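Local coordinates for protein (histonelike protein HU) (Thermotoga maritima, PDB 1B8Z) that wraps DNA as a histone-like protein, stabilizing the duplex and preventing its denaturation under extreme environmental conditions, at residues Lys4-Arg9 with Leu23-Ile28; Arg9-Lys12 with Lys17-Asp20; Gly39-Val42 with Gly48-Glu51. One frame throughout, in Å; residues are numbered along the deposited sequence.

Contact 1 (Lys4-Arg9 with Leu23-Ile28)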
loop_
_atom_site.group_PDB
_atom_site.type_symbol
_atom_site.label_atom_id
_atom_site.label_comp_id
_atom_site.label_asym_id
_atom_site.label_seq_id
_atom_site.Cartn_x
_atom_site.Cartn_y
_atom_site.Cartn_z
ATOM N N LYS B 4 2.087 10.322 -7.701
ATOM C CA LYS B 4 3.250 10.488 -8.599
ATOM C C LYS B 4 4.537 10.597 -7.812
ATOM O O LYS B 4 5.540 9.969 -8.216
ATOM C CB LYS B 4 3.053 11.734 -9.476
ATOM C CG LYS B 4 4.313 12.000 -10.302
ATOM C CD LYS B 4 4.229 13.317 -11.056
ATOM C CE LYS B 4 5.413 13.452 -12.010
ATOM N NZ LYS B 4 4.984 13.993 -13.331
ATOM N N GLU B 5 4.578 11.361 -6.727
ATOM C CA GLU B 5 5.801 11.513 -5.957
ATOM C C GLU B 5 6.173 10.178 -5.292
ATOM O O GLU B 5 7.351 9.838 -5.144
ATOM C CB GLU B 5 5.713 12.595 -4.891
ATOM C CG GLU B 5 5.450 13.996 -5.406
ATOM C CD GLU B 5 5.110 14.945 -4.264
ATOM O OE1 GLU B 5 3.935 14.993 -3.826
ATOM O OE2 GLU B 5 6.057 15.646 -3.842
ATOM N N LEU B 6 5.149 9.458 -4.815
ATOM C CA LEU B 6 5.401 8.128 -4.233
ATOM C C LEU B 6 6.090 7.235 -5.253
ATOM O O LEU B 6 7.100 6.581 -4.904
ATOM C CB LEU B 6 4.066 7.528 -3.745
ATOM C CG LEU B 6 4.111 6.071 -3.249
ATOM C CD1 LEU B 6 5.014 5.955 -2.041
ATOM C CD2 LEU B 6 2.686 5.608 -2.915
ATOM N N ILE B 7 5.593 7.165 -6.474
ATOM C CA ILE B 7 6.202 6.351 -7.527
ATOM C C ILE B 7 7.644 6.807 -7.758
ATOM O O ILE B 7 8.527 5.946 -7.818
ATOM C CB ILE B 7 5.367 6.404 -8.808
ATOM C CG1 ILE B 7 4.035 5.641 -8.597
ATOM C CG2 ILE B 7 6.119 5.787 -9.993
ATOM C CD1 ILE B 7 3.010 6.001 -9.657
ATOM N N ASP B 8 7.894 8.106 -7.867
ATOM C CA ASP B 8 9.277 8.551 -8.133
ATOM C C ASP B 8 10.222 8.190 -7.009
ATOM O O ASP B 8 11.363 7.738 -7.264
ATOM C CB ASP B 8 9.253 10.087 -8.251
ATOM C CG ASP B 8 8.629 10.568 -9.540
ATOM O OD1 ASP B 8 8.332 9.794 -10.462
ATOM O OD2 ASP B 8 8.423 11.815 -9.609
ATOM N N ARG B 9 9.816 8.309 -5.749
ATOM C CA ARG B 9 10.654 8.003 -4.606
ATOM C C ARG B 9 10.930 6.496 -4.570
ATOM O O ARG B 9 12.064 6.090 -4.308
ATOM C CB ARG B 9 10.040 8.405 -3.271
ATOM C CG ARG B 9 9.847 9.919 -3.143
ATOM C CD ARG B 9 9.476 10.272 -1.707
ATOM N NE ARG B 9 9.370 11.727 -1.549
ATOM C CZ ARG B 9 10.343 12.491 -1.062
ATOM N NH1 ARG B 9 11.497 11.954 -0.680
ATOM N NH2 ARG B 9 10.157 13.805 -0.953
ATOM N N LEU B 23 3.052 -0.016 -12.404
ATOM C CA LEU B 23 2.302 -1.244 -12.649
ATOM C C LEU B 23 2.120 -2.060 -11.358
ATOM O O LEU B 23 0.996 -2.423 -11.010
ATOM C CB LEU B 23 2.978 -2.089 -13.732
ATOM C CG LEU B 23 2.447 -3.517 -13.857
ATOM C CD1 LEU B 23 1.043 -3.538 -14.432
ATOM C CD2 LEU B 23 3.385 -4.399 -14.675
ATOM N N ILE B 24 3.245 -2.148 -10.626
ATOM C CA ILE B 24 3.124 -2.969 -9.390
ATOM C C ILE B 24 2.317 -2.247 -8.335
ATOM O O ILE B 24 1.432 -2.862 -7.700
ATOM C CB ILE B 24 4.509 -3.413 -8.917
ATOM C CG1 ILE B 24 5.024 -4.480 -9.901
ATOM C CG2 ILE B 24 4.417 -4.004 -7.518
ATOM C CD1 ILE B 24 6.499 -4.752 -9.819
ATOM N N LEU B 25 2.466 -0.926 -8.180
ATOM C CA LEU B 25 1.648 -0.201 -7.214
ATOM C C LEU B 25 0.175 -0.286 -7.562
ATOM O O LEU B 25 -0.655 -0.596 -6.709
ATOM C CB LEU B 25 2.095 1.271 -7.192
ATOM C CG LEU B 25 1.228 2.190 -6.347
ATOM C CD1 LEU B 25 1.201 1.814 -4.881
ATOM C CD2 LEU B 25 1.652 3.657 -6.504
ATOM N N ASP B 26 -0.145 -0.064 -8.857
ATOM C CA ASP B 26 -1.575 -0.135 -9.233
ATOM C C ASP B 26 -2.112 -1.558 -9.000
ATOM O O ASP B 26 -3.284 -1.642 -8.565
ATOM C CB ASP B 26 -1.709 0.251 -10.698
ATOM C CG ASP B 26 -1.642 1.754 -10.921
ATOM O OD1 ASP B 26 -1.727 2.528 -9.959
ATOM O OD2 ASP B 26 -1.543 2.132 -12.112
ATOM N N THR B 27 -1.319 -2.565 -9.269
ATOM C CA THR B 27 -1.795 -3.952 -9.067
ATOM C C THR B 27 -1.967 -4.265 -7.585
ATOM O O THR B 27 -2.951 -4.911 -7.198
ATOM C CB THR B 27 -0.833 -4.912 -9.749
ATOM O OG1 THR B 27 -0.728 -4.535 -11.143
ATOM C CG2 THR B 27 -1.401 -6.328 -9.698
ATOM N N ILE B 28 -1.066 -3.756 -6.733
ATOM C CA ILE B 28 -1.265 -3.876 -5.300
ATOM C C ILE B 28 -2.573 -3.205 -4.883
ATOM O O ILE B 28 -3.375 -3.801 -4.159
ATOM C CB ILE B 28 -0.086 -3.222 -4.523
ATOM C CG1 ILE B 28 1.162 -4.074 -4.717
ATOM C CG2 ILE B 28 -0.454 -3.093 -3.036
ATOM C CD1 ILE B 28 2.417 -3.261 -4.358
#

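Contact 2 (Arg9-Lys12 with Lys17-Asp20)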
loop_
_atom_site.group_PDB
_atom_site.type_symbol
_atom_site.label_atom_id
_atom_site.label_comp_id
_atom_site.label_asym_id
_atom_site.label_seq_id
_atom_site.Cartn_x
_atom_site.Cartn_y
_atom_site.Cartn_z
ATOM N N ARG B 9 9.816 8.309 -5.749
ATOM C CA ARG B 9 10.654 8.003 -4.606
ATOM C C ARG B 9 10.930 6.496 -4.570
ATOM O O ARG B 9 12.064 6.090 -4.308
ATOM C CB ARG B 9 10.040 8.405 -3.271
ATOM C CG ARG B 9 9.847 9.919 -3.143
ATOM C CD ARG B 9 9.476 10.272 -1.707
ATOM N NE ARG B 9 9.370 11.727 -1.549
ATOM C CZ ARG B 9 10.343 12.491 -1.062
ATOM N NH1 ARG B 9 11.497 11.954 -0.680
ATOM N NH2 ARG B 9 10.157 13.805 -0.953
ATOM N N VAL B 10 9.870 5.706 -4.789
ATOM C CA VAL B 10 10.110 4.255 -4.753
ATOM C C VAL B 10 10.994 3.825 -5.895
ATOM O O VAL B 10 11.871 2.945 -5.707
ATOM C CB VAL B 10 8.727 3.537 -4.792
ATOM C CG1 VAL B 10 8.891 2.037 -5.057
ATOM C CG2 VAL B 10 8.003 3.823 -3.498
ATOM N N ALA B 11 10.827 4.342 -7.100
ATOM C CA ALA B 11 11.644 3.957 -8.254
ATOM C C ALA B 11 13.111 4.302 -7.958
ATOM O O ALA B 11 13.966 3.463 -8.280
ATOM C CB ALA B 11 11.197 4.727 -9.490
ATOM N N LYS B 12 13.360 5.422 -7.296
ATOM C CA LYS B 12 14.774 5.771 -7.020
ATOM C C LYS B 12 15.370 4.832 -5.997
ATOM O O LYS B 12 16.485 4.264 -6.176
ATOM C CB LYS B 12 14.878 7.227 -6.535
ATOM C CG LYS B 12 16.335 7.617 -6.233
ATOM C CD LYS B 12 16.427 8.958 -5.524
ATOM C CE LYS B 12 17.885 9.326 -5.246
ATOM N NZ LYS B 12 18.064 10.804 -5.182
ATOM N N LYS B 17 12.461 0.991 -12.836
ATOM C CA LYS B 17 11.882 1.925 -13.803
ATOM C C LYS B 17 10.565 2.452 -13.240
ATOM O O LYS B 17 9.820 1.643 -12.680
ATOM C CB LYS B 17 11.624 1.201 -15.125
ATOM C CG LYS B 17 12.912 0.653 -15.744
ATOM C CD LYS B 17 12.561 -0.171 -16.973
ATOM C CE LYS B 17 13.810 -0.528 -17.764
ATOM N NZ LYS B 17 13.600 -1.814 -18.496
ATOM N N LYS B 18 10.259 3.730 -13.417
ATOM C CA LYS B 18 8.967 4.233 -12.939
ATOM C C LYS B 18 7.794 3.470 -13.501
ATOM O O LYS B 18 6.792 3.268 -12.771
ATOM C CB LYS B 18 8.820 5.727 -13.282
ATOM C CG LYS B 18 9.763 6.579 -12.463
ATOM C CD LYS B 18 9.699 8.039 -12.904
ATOM C CE LYS B 18 10.740 8.845 -12.139
ATOM N NZ LYS B 18 10.430 10.305 -12.185
ATOM N N LYS B 19 7.798 3.017 -14.751
ATOM C CA LYS B 19 6.686 2.298 -15.326
ATOM C C LYS B 19 6.439 0.969 -14.611
ATOM O O LYS B 19 5.279 0.595 -14.468
ATOM C CB LYS B 19 6.856 2.074 -16.830
ATOM C CG LYS B 19 7.997 1.150 -17.204
ATOM C CD LYS B 19 8.095 0.940 -18.710
ATOM C CE LYS B 19 9.351 0.150 -19.058
ATOM N NZ LYS B 19 9.783 0.351 -20.469
ATOM N N ASP B 20 7.496 0.309 -14.130
ATOM C CA ASP B 20 7.315 -0.964 -13.435
ATOM C C ASP B 20 6.774 -0.714 -12.026
ATOM O O ASP B 20 5.922 -1.472 -11.567
ATOM C CB ASP B 20 8.637 -1.729 -13.359
ATOM C CG ASP B 20 9.067 -2.172 -14.757
ATOM O OD1 ASP B 20 8.197 -2.371 -15.620
ATOM O OD2 ASP B 20 10.283 -2.345 -14.950
#

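Contact 3 (Gly39-Val42 with Gly48-Glu51)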
loop_
_atom_site.group_PDB
_atom_site.type_symbol
_atom_site.label_atom_id
_atom_site.label_comp_id
_atom_site.label_asym_id
_atom_site.label_seq_id
_atom_site.Cartn_x
_atom_site.Cartn_y
_atom_site.Cartn_z
ATOM N N GLY B 39 -15.149 -8.792 1.190
ATOM C CA GLY B 39 -15.149 -8.833 2.625
ATOM C C GLY B 39 -13.933 -9.467 3.276
ATOM O O GLY B 39 -13.943 -9.730 4.490
ATOM N N GLU B 40 -12.850 -9.674 2.530
ATOM C CA GLU B 40 -11.653 -10.288 3.077
ATOM C C GLU B 40 -10.798 -9.231 3.785
ATOM O O GLU B 40 -10.947 -8.024 3.530
ATOM C CB GLU B 40 -10.820 -10.990 1.999
ATOM C CG GLU B 40 -11.644 -11.985 1.201
ATOM C CD GLU B 40 -10.878 -12.759 0.158
ATOM O OE1 GLU B 40 -9.752 -12.354 -0.186
ATOM O OE2 GLU B 40 -11.438 -13.785 -0.310
ATOM N N LYS B 41 -9.931 -9.691 4.668
ATOM C CA LYS B 41 -9.019 -8.757 5.347
ATOM C C LYS B 41 -7.682 -8.840 4.626
ATOM O O LYS B 41 -7.370 -9.839 3.964
ATOM C CB LYS B 41 -8.970 -9.182 6.803
ATOM C CG LYS B 41 -7.703 -9.025 7.592
ATOM C CD LYS B 41 -7.904 -9.569 9.005
ATOM C CE LYS B 41 -7.604 -8.478 10.024
ATOM N NZ LYS B 41 -8.164 -8.812 11.367
ATOM N N VAL B 42 -6.948 -7.727 4.623
ATOM C CA VAL B 42 -5.611 -7.719 4.015
ATOM C C VAL B 42 -4.678 -7.330 5.154
ATOM O O VAL B 42 -4.604 -6.154 5.539
ATOM C CB VAL B 42 -5.411 -6.818 2.790
ATOM C CG1 VAL B 42 -3.977 -6.905 2.306
ATOM C CG2 VAL B 42 -6.413 -7.232 1.710
ATOM N N GLY B 48 0.089 -2.987 8.902
ATOM C CA GLY B 48 -1.258 -2.861 9.410
ATOM C C GLY B 48 -2.223 -3.720 8.615
ATOM O O GLY B 48 -1.777 -4.453 7.737
ATOM N N SER B 49 -3.502 -3.635 8.960
ATOM C CA SER B 49 -4.484 -4.433 8.266
ATOM C C SER B 49 -5.591 -3.576 7.689
ATOM O O SER B 49 -5.996 -2.565 8.279
ATOM C CB SER B 49 -5.070 -5.473 9.239
ATOM O OG SER B 49 -5.601 -4.771 10.348
ATOM N N PHE B 50 -6.038 -3.948 6.503
ATOM C CA PHE B 50 -7.175 -3.299 5.868
ATOM C C PHE B 50 -8.353 -4.268 6.011
ATOM O O PHE B 50 -8.202 -5.465 5.776
ATOM C CB PHE B 50 -6.942 -3.102 4.373
ATOM C CG PHE B 50 -5.833 -2.123 4.071
ATOM C CD1 PHE B 50 -4.530 -2.543 3.948
ATOM C CD2 PHE B 50 -6.158 -0.778 3.964
ATOM C CE1 PHE B 50 -3.525 -1.630 3.675
ATOM C CE2 PHE B 50 -5.155 0.143 3.692
ATOM C CZ PHE B 50 -3.860 -0.287 3.559
ATOM N N GLU B 51 -9.487 -3.736 6.457
ATOM C CA GLU B 51 -10.652 -4.612 6.623
ATOM C C GLU B 51 -11.906 -3.788 6.362
ATOM O O GLU B 51 -11.840 -2.567 6.168
ATOM C CB GLU B 51 -10.666 -5.227 8.015
ATOM C CG GLU B 51 -10.239 -4.299 9.138
ATOM C CD GLU B 51 -10.473 -4.944 10.502
ATOM O OE1 GLU B 51 -10.183 -6.189 10.683
ATOM O OE2 GLU B 51 -10.972 -4.250 11.463
#

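Contact 1 (Lys4-Arg9 with Leu23-Ile28)
Ile-7 and Leu-25 meet at an oblique angle between two helices, one branch of the leucine resting on the shaft of the isoleucine. The methyl CD2 of Leu-25 lies 3.7 Å from CG1 of Ile-7 and 4.2 Å from its terminal CD1, so a single methyl spans both atoms of the longer isoleucine branch. With CG anti to the backbone N (chi1 173°), on a CB that points toward segment 4-9, Leu-25 reaches across, and its chi2 near +60° presents CD2. Ile-7 starts from a less direct bond, and it is the end of its side chain that comes closer. Leu-6 faces Leu-25 and completes the contact more loosely, its CD2 lying 4.2 Å from CD2 of Leu-25. The same leucine methyl thus touches two consecutive residues of the first helix, all three buried. No hydrogen bond joins the segments; CA of Ile-7 stays 8.0 Å from CA of Leu-25. On the second helix, Thr-27 OG1 turns back to Leu-23 O at 2.7 Å, on the opposite face of that carbonyl from Thr-27 N, so its hydroxyl donates a hydrogen bond within its own helix. Helices 3-14 and 18-37 form the helical hairpin of the HU fold; Ile-7 also packs on Val-21 and Lys-22, while Leu-6 reaches Thr-31 of the second subunit and Ile-24 and Ile-28 meet their own counterparts there.

Contact 2 (Arg9-Lys12 with Lys17-Asp20)
Ala-11 meets Lys-18 near the turn of the helical hairpin, where helices 3-14 and 18-37 approach closely. Along the first segment, Arg-9 and Val-10 come before the point of contact and are directed elsewhere. At Ala-11 the helix offers just a methyl, pointing at the other segment: CB lies 3.8 Å from CG of Lys-18 and 4.1 Å from its CA. The small side chain lets the backbones come close, CA of Ala-11 being 5.4 Å from CA of Lys-18. Ala-11 CB also lies 4.4 Å from Lys-17 C, the backbone carbon of the N-cap residue of the second helix, whose side chain leads away. Lys-12 follows, and its extended chain carries the amino group away from the second helix.

Lys-18 carries the other half of the contact with the base of its chain. Its CG is anti to the carbonyl carbon (chi1 -70°), which lays it against the Ala-11 methyl, and beyond CG the chain runs extended alongside the first helix, back toward its start, to a salt bridge between NZ and OD1 of Asp-8. One lysine therefore joins the helices twice, by its aliphatic base and by its charged end. Val-21 of helix 18-37 touches both Val-10 and Ala-11; the contact lies at the turn end of the hairpin, and Arg-9 and Val-10 also pack on Thr-31 of the second subunit.

Contact 3 (Gly39-Val42 with Gly48-Glu51)
An antiparallel pairing opens the three-stranded sheet of the HU fold, where the chain leaving helix 18-37 enters strand 42-44 and lies beside strand 48-51. Val-42 and Phe-50 form a hydrogen-bonded pair: Val-42 N gives to Phe-50 O at 2.8 Å and in the carbonyl plane, nearly straight at 172°. The return bond, from Phe-50 N to Val-42 O, is also 2.8 Å but comes from 28° out of that carbonyl's plane. Two CA-H...O contacts flank these bonds, Lys-41 CA to Phe-50 O at 3.4 Å and Ser-49 CA to Val-42 O at 3.2 Å. The side chains of Val-42 and Phe-50 stand on one face of the sheet, their CB atoms 4.3 Å apart, and Val-42 O sits at the edge of the Phe-50 ring, near its plane.

Before the strand, Gly-39 ends helix 18-37 as the C-prime residue of a Schellman motif, its positive phi suiting a glycine, and the chain then turns through Glu-40 into the sheet. On the face that bears Val-42 and Phe-50, both pack on helix 18-37, through Ala-35 and Leu-36 respectively; the Phe-50 ring meets that of Phe-79 of the same chain, planes at about 45°, and packs on Phe-50 of the second subunit.

Away from that face, Lys-41 and Glu-51 run side by side, pointing the same way. Their ends make a long, weak salt bridge, NZ of Lys-41 to OE1 of Glu-51 at 3.4 Å, while the bend of the lysine chain at chi3 brings its CE to 4.0 Å from CB of Ser-49.

Overall arrangement
From the N terminus, helix 3-14 runs out to a short turn and helix 18-37 returns alongside it. Contact 2 closes the short loop at that turn and nests inside contact 1, which joins the same two helices farther from it; they share Arg-9, and the Asp-8 to Lys-18 salt bridge ties one to the other. Contact 3 follows in series after the long helix has ended, closing the hairpin of strands 42-44 and 48-51. It lies on the opposite side of the chain's centre from the other two, about 20 Å from contact 1 and about 26 Å from contact 2, centre to centre. All three also touch the second subunit, so helical and sheet parts alike take part in the dimer.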